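Fibronectin type III domain-containing protein (Simiduia agarivorans, PDB 6P2K) probably hydrolyses xyloglucan or related beta-glucans as a glycoside hydrolase family 74 enzyme, its two beta-propellers forming the catalytic module of a longer protein. Local coordinates at residues 10-22 with 348-360. Residues are numbered along the deposited sequence; the frame is centred on the assembly and turned at random.
Sequences NPGAGGQVQDVVA and GVWSTTNQTMYYA. With ZN (zinc ion), chain Q.
Two backbone hydrogen bonds join residues 14-17 to the turn at Asn354 and Gln355: Gly14 N donates to Gln355 O at 3.2 Å, and Val17 N to Asn354 O at 3.0 Å, the latter nearly straight at 165°. Between them Gln355 CA lies 3.1 Å from Gly15 O in a CA-H...O contact. Glycine suits position 14, since a side chain would jam against the carbonyl of Ala13. The extended Gln355 side chain is long enough to carry an amide donor past the Gly14 peptide, where NE2 bonds to Asp326 and Asn420; an alanine here would probably leave those two acceptors without their shared donor and uncover the Gly14 peptide. The contact joins the first four-stranded blade, through strand 17-22, to the hairpin of strands 348-351 and 358-363 in the seventh, consistent with closure of the N-terminal seven-bladed propeller of a GH74 enzyme. Beyond the turn side chains take over. Val17 CG2 packs on the Gln355-Thr356 backbone, while Met357, flexible enough to bend back, brings SD within 4.0 Å of Ala13 CB. Val20 offers a methyl to each of two partners: CG2 meets Met357, and CG1, anti to the backbone N (chi1 172°), lies over the six-membered ring of Trp350, 3.9 Å from its centroid, a CH-pi contact. Tyr359 CD1 lies over the opposite face, toward the rim. Met32 touches Val17, Val20 and Met357. Thr352 OG1 shapes the turn, accepting from Asn354 N in an ST turn and donating to Thr356 O. Gln16 points away, its extended chain carrying OE1 to a zinc ion at 2.1 Å, which Asp124 and three waters also bind.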
loop_
_atom_site.group_PDB
_atom_site.type_symbol
_atom_site.label_atom_id
_atom_site.label_comp_id
_atom_site.label_asym_id
_atom_site.label_seq_id
_atom_site.Cartn_x
_atom_site.Cartn_y
_atom_site.Cartn_z
ATOM N N ASN B 10 12.767 -34.286 2.713
ATOM C CA ASN B 10 11.966 -34.556 1.526
ATOM C C ASN B 10 10.482 -34.451 1.841
ATOM O O ASN B 10 10.071 -34.697 2.981
ATOM C CB ASN B 10 12.285 -35.946 0.961
ATOM C CG ASN B 10 13.690 -36.033 0.420
ATOM O OD1 ASN B 10 14.023 -35.378 -0.569
ATOM N ND2 ASN B 10 14.531 -36.834 1.070
ATOM N N PRO B 11 9.653 -34.099 0.851
ATOM C CA PRO B 11 8.210 -33.976 1.095
ATOM C C PRO B 11 7.450 -35.289 1.014
ATOM O O PRO B 11 6.257 -35.308 1.345
ATOM C CB PRO B 11 7.757 -33.020 -0.013
ATOM C CG PRO B 11 8.684 -33.323 -1.143
ATOM C CD PRO B 11 10.017 -33.690 -0.518
ATOM N N GLY B 12 8.087 -36.376 0.586
ATOM C CA GLY B 12 7.416 -37.661 0.518
ATOM C C GLY B 12 7.131 -38.147 -0.889
ATOM O O GLY B 12 6.537 -37.425 -1.696
ATOM N N ALA B 13 7.552 -39.380 -1.184
ATOM C CA ALA B 13 7.339 -40.036 -2.483
ATOM C C ALA B 13 7.874 -39.111 -3.578
ATOM O O ALA B 13 8.990 -38.592 -3.446
ATOM C CB ALA B 13 5.876 -40.433 -2.609
ATOM N N GLY B 14 7.133 -38.875 -4.657
ATOM C CA GLY B 14 7.588 -38.008 -5.724
ATOM C C GLY B 14 8.110 -38.717 -6.953
ATOM O O GLY B 14 8.518 -38.042 -7.906
ATOM N N GLY B 15 8.126 -40.052 -6.955
ATOM C CA GLY B 15 8.499 -40.806 -8.130
ATOM C C GLY B 15 7.451 -41.860 -8.428
ATOM O O GLY B 15 6.637 -42.217 -7.576
ATOM N N GLN B 16 7.485 -42.356 -9.664
ATOM C CA GLN B 16 6.484 -43.311 -10.128
ATOM C C GLN B 16 6.427 -44.526 -9.208
ATOM O O GLN B 16 7.449 -45.154 -8.920
ATOM C CB GLN B 16 6.795 -43.739 -11.564
ATOM C CG GLN B 16 5.807 -44.733 -12.157
ATOM C CD GLN B 16 6.055 -44.997 -13.636
ATOM O OE1 GLN B 16 6.812 -45.900 -14.007
ATOM N NE2 GLN B 16 5.413 -44.205 -14.490
ATOM N N VAL B 17 5.225 -44.842 -8.736
ATOM C CA VAL B 17 5.007 -45.926 -7.787
ATOM C C VAL B 17 4.525 -47.149 -8.553
ATOM O O VAL B 17 3.615 -47.050 -9.387
ATOM C CB VAL B 17 3.997 -45.520 -6.700
ATOM C CG1 VAL B 17 3.776 -46.665 -5.726
ATOM C CG2 VAL B 17 4.479 -44.280 -5.966
ATOM N N GLN B 18 5.134 -48.302 -8.275
ATOM C CA GLN B 18 4.798 -49.519 -9.004
ATOM C C GLN B 18 3.606 -50.248 -8.400
ATOM O O GLN B 18 2.728 -50.705 -9.140
ATOM C CB GLN B 18 6.009 -50.453 -9.057
ATOM C CG GLN B 18 7.265 -49.787 -9.583
ATOM C CD GLN B 18 7.106 -49.294 -11.009
ATOM O OE1 GLN B 18 6.925 -50.085 -11.935
ATOM N NE2 GLN B 18 7.167 -47.978 -11.192
ATOM N N ASP B 19 3.545 -50.354 -7.074
ATOM C CA ASP B 19 2.475 -51.104 -6.432
ATOM C C ASP B 19 2.501 -50.848 -4.934
ATOM O O ASP B 19 3.522 -50.449 -4.367
ATOM C CB ASP B 19 2.601 -52.604 -6.711
ATOM C CG ASP B 19 1.271 -53.318 -6.649
ATOM O OD1 ASP B 19 0.237 -52.637 -6.487
ATOM O OD2 ASP B 19 1.259 -54.560 -6.763
ATOM N N VAL B 20 1.350 -51.078 -4.304
ATOM C CA VAL B 20 1.224 -51.159 -2.854
ATOM C C VAL B 20 0.439 -52.426 -2.555
ATOM O O VAL B 20 -0.688 -52.587 -3.039
ATOM C CB VAL B 20 0.524 -49.927 -2.254
ATOM C CG1 VAL B 20 0.232 -50.152 -0.780
ATOM C CG2 VAL B 20 1.376 -48.680 -2.451
ATOM N N VAL B 21 1.033 -53.329 -1.779
ATOM C CA VAL B 21 0.492 -54.666 -1.569
ATOM C C VAL B 21 0.184 -54.854 -0.091
ATOM O O VAL B 21 1.056 -54.646 0.762
ATOM C CB VAL B 21 1.466 -55.752 -2.060
ATOM C CG1 VAL B 21 0.813 -57.124 -1.970
ATOM C CG2 VAL B 21 1.916 -55.457 -3.483
ATOM N N ALA B 22 -1.042 -55.272 0.205
ATOM C CA ALA B 22 -1.441 -55.523 1.581
ATOM C C ALA B 22 -1.021 -56.919 2.019
ATOM O O ALA B 22 -1.084 -57.879 1.245
ATOM C CB ALA B 22 -2.952 -55.361 1.740
ATOM N N GLY B 348 -11.322 -51.686 1.679
ATOM C CA GLY B 348 -10.720 -50.457 1.203
ATOM C C GLY B 348 -10.021 -50.681 -0.119
ATOM O O GLY B 348 -10.007 -51.788 -0.661
ATOM N N VAL B 349 -9.434 -49.602 -0.635
ATOM C CA VAL B 349 -8.729 -49.619 -1.912
ATOM C C VAL B 349 -7.400 -48.895 -1.745
ATOM O O VAL B 349 -7.357 -47.787 -1.196
ATOM C CB VAL B 349 -9.556 -48.964 -3.038
ATOM C CG1 VAL B 349 -8.720 -48.829 -4.303
ATOM C CG2 VAL B 349 -10.823 -49.767 -3.318
ATOM N N TRP B 350 -6.323 -49.521 -2.213
ATOM C CA TRP B 350 -5.010 -48.895 -2.297
ATOM C C TRP B 350 -4.741 -48.512 -3.747
ATOM O O TRP B 350 -4.889 -49.350 -4.643
ATOM C CB TRP B 350 -3.922 -49.846 -1.794
ATOM C CG TRP B 350 -3.626 -49.722 -0.333
ATOM C CD1 TRP B 350 -4.014 -50.577 0.661
ATOM C CD2 TRP B 350 -2.875 -48.681 0.303
ATOM N NE1 TRP B 350 -3.551 -50.130 1.874
ATOM C CE2 TRP B 350 -2.849 -48.967 1.682
ATOM C CE3 TRP B 350 -2.226 -47.530 -0.160
ATOM C CZ2 TRP B 350 -2.198 -48.147 2.602
ATOM C CZ3 TRP B 350 -1.580 -46.717 0.756
ATOM C CH2 TRP B 350 -1.571 -47.030 2.121
ATOM N N SER B 351 -4.350 -47.261 -3.978
ATOM C CA SER B 351 -4.091 -46.794 -5.341
ATOM C C SER B 351 -3.141 -45.595 -5.282
ATOM O O SER B 351 -2.442 -45.397 -4.283
ATOM C CB SER B 351 -5.413 -46.468 -6.055
ATOM O OG SER B 351 -5.183 -46.101 -7.405
ATOM N N THR B 352 -3.121 -44.792 -6.348
ATOM C CA THR B 352 -2.131 -43.729 -6.500
ATOM C C THR B 352 -2.636 -42.693 -7.498
ATOM O O THR B 352 -3.512 -42.973 -8.320
ATOM C CB THR B 352 -0.787 -44.291 -6.977
ATOM O OG1 THR B 352 0.153 -43.222 -7.157
ATOM C CG2 THR B 352 -0.966 -45.023 -8.299
ATOM N N THR B 353 -2.065 -41.488 -7.421
ATOM C CA THR B 353 -2.256 -40.504 -8.482
ATOM C C THR B 353 -1.137 -40.535 -9.513
ATOM O O THR B 353 -1.252 -39.846 -10.537
ATOM C CB THR B 353 -2.383 -39.076 -7.919
ATOM O OG1 THR B 353 -1.165 -38.688 -7.263
ATOM C CG2 THR B 353 -3.563 -38.969 -6.958
ATOM N N ASN B 354 -0.063 -41.293 -9.231
ATOM C CA ASN B 354 1.034 -41.716 -10.110
ATOM C C ASN B 354 2.325 -41.819 -9.305
ATOM O O ASN B 354 2.978 -42.866 -9.298
ATOM C CB ASN B 354 1.269 -40.785 -11.305
ATOM C CG ASN B 354 2.414 -41.259 -12.189
ATOM O OD1 ASN B 354 3.528 -40.745 -12.110
ATOM N ND2 ASN B 354 2.146 -42.257 -13.024
ATOM N N GLN B 355 2.704 -40.734 -8.631
ATOM C CA GLN B 355 3.923 -40.688 -7.835
ATOM C C GLN B 355 3.653 -40.835 -6.344
ATOM O O GLN B 355 4.535 -40.540 -5.530
ATOM C CB GLN B 355 4.678 -39.380 -8.084
ATOM C CG GLN B 355 4.820 -38.978 -9.544
ATOM C CD GLN B 355 5.672 -37.727 -9.713
ATOM O OE1 GLN B 355 6.643 -37.722 -10.471
ATOM N NE2 GLN B 355 5.315 -36.661 -8.997
ATOM N N THR B 356 2.460 -41.283 -5.966
ATOM C CA THR B 356 1.984 -41.157 -4.596
ATOM C C THR B 356 1.404 -42.484 -4.116
ATOM O O THR B 356 1.396 -43.486 -4.836
ATOM C CB THR B 356 0.939 -40.038 -4.497
ATOM O OG1 THR B 356 -0.134 -40.307 -5.411
ATOM C CG2 THR B 356 1.567 -38.698 -4.858
ATOM N N MET B 357 0.920 -42.484 -2.875
ATOM C CA MET B 357 0.215 -43.621 -2.298
ATOM C C MET B 357 -1.049 -43.108 -1.628
ATOM O O MET B 357 -0.993 -42.171 -0.825
ATOM C CB MET B 357 1.087 -44.379 -1.287
ATOM C CG MET B 357 2.399 -44.904 -1.853
ATOM S SD MET B 357 3.730 -43.688 -1.774
ATOM C CE MET B 357 4.100 -43.710 -0.021
ATOM N N TYR B 358 -2.183 -43.723 -1.957
ATOM C CA TYR B 358 -3.478 -43.282 -1.464
ATOM C C TYR B 358 -4.289 -44.484 -1.013
ATOM O O TYR B 358 -4.249 -45.541 -1.650
ATOM C CB TYR B 358 -4.250 -42.511 -2.543
ATOM C CG TYR B 358 -3.927 -41.036 -2.586
ATOM C CD1 TYR B 358 -2.835 -40.565 -3.301
ATOM C CD2 TYR B 358 -4.715 -40.114 -1.910
ATOM C CE1 TYR B 358 -2.535 -39.212 -3.342
ATOM C CE2 TYR B 358 -4.426 -38.764 -1.946
ATOM C CZ TYR B 358 -3.336 -38.323 -2.663
ATOM O OH TYR B 358 -3.044 -36.985 -2.697
ATOM N N TYR B 359 -5.028 -44.316 0.082
ATOM C CA TYR B 359 -5.910 -45.355 0.592
ATOM C C TYR B 359 -7.317 -44.801 0.743
ATOM O O TYR B 359 -7.509 -43.682 1.231
ATOM C CB TYR B 359 -5.425 -45.901 1.941
ATOM C CG TYR B 359 -6.367 -46.917 2.543
ATOM C CD1 TYR B 359 -6.342 -48.243 2.133
ATOM C CD2 TYR B 359 -7.287 -46.550 3.516
ATOM C CE1 TYR B 359 -7.203 -49.175 2.680
ATOM C CE2 TYR B 359 -8.153 -47.473 4.065
ATOM C CZ TYR B 359 -8.105 -48.783 3.644
ATOM O OH TYR B 359 -8.965 -49.705 4.191
ATOM N N ALA B 360 -8.300 -45.593 0.331
ATOM C CA ALA B 360 -9.704 -45.229 0.437
ATOM C C ALA B 360 -10.395 -46.179 1.401
ATOM O O ALA B 360 -10.284 -47.399 1.258
ATOM C CB ALA B 360 -10.392 -45.279 -0.928
HETATM ZN ZN ZN Q . 8.069 -47.144 -15.063
HETATM O O HOH W 1 9.548 -45.852 -14.313
HETATM O O HOH W 2 7.549 -46.120 -16.822
HETATM O O HOH W 3 7.287 -49.048 -14.611
#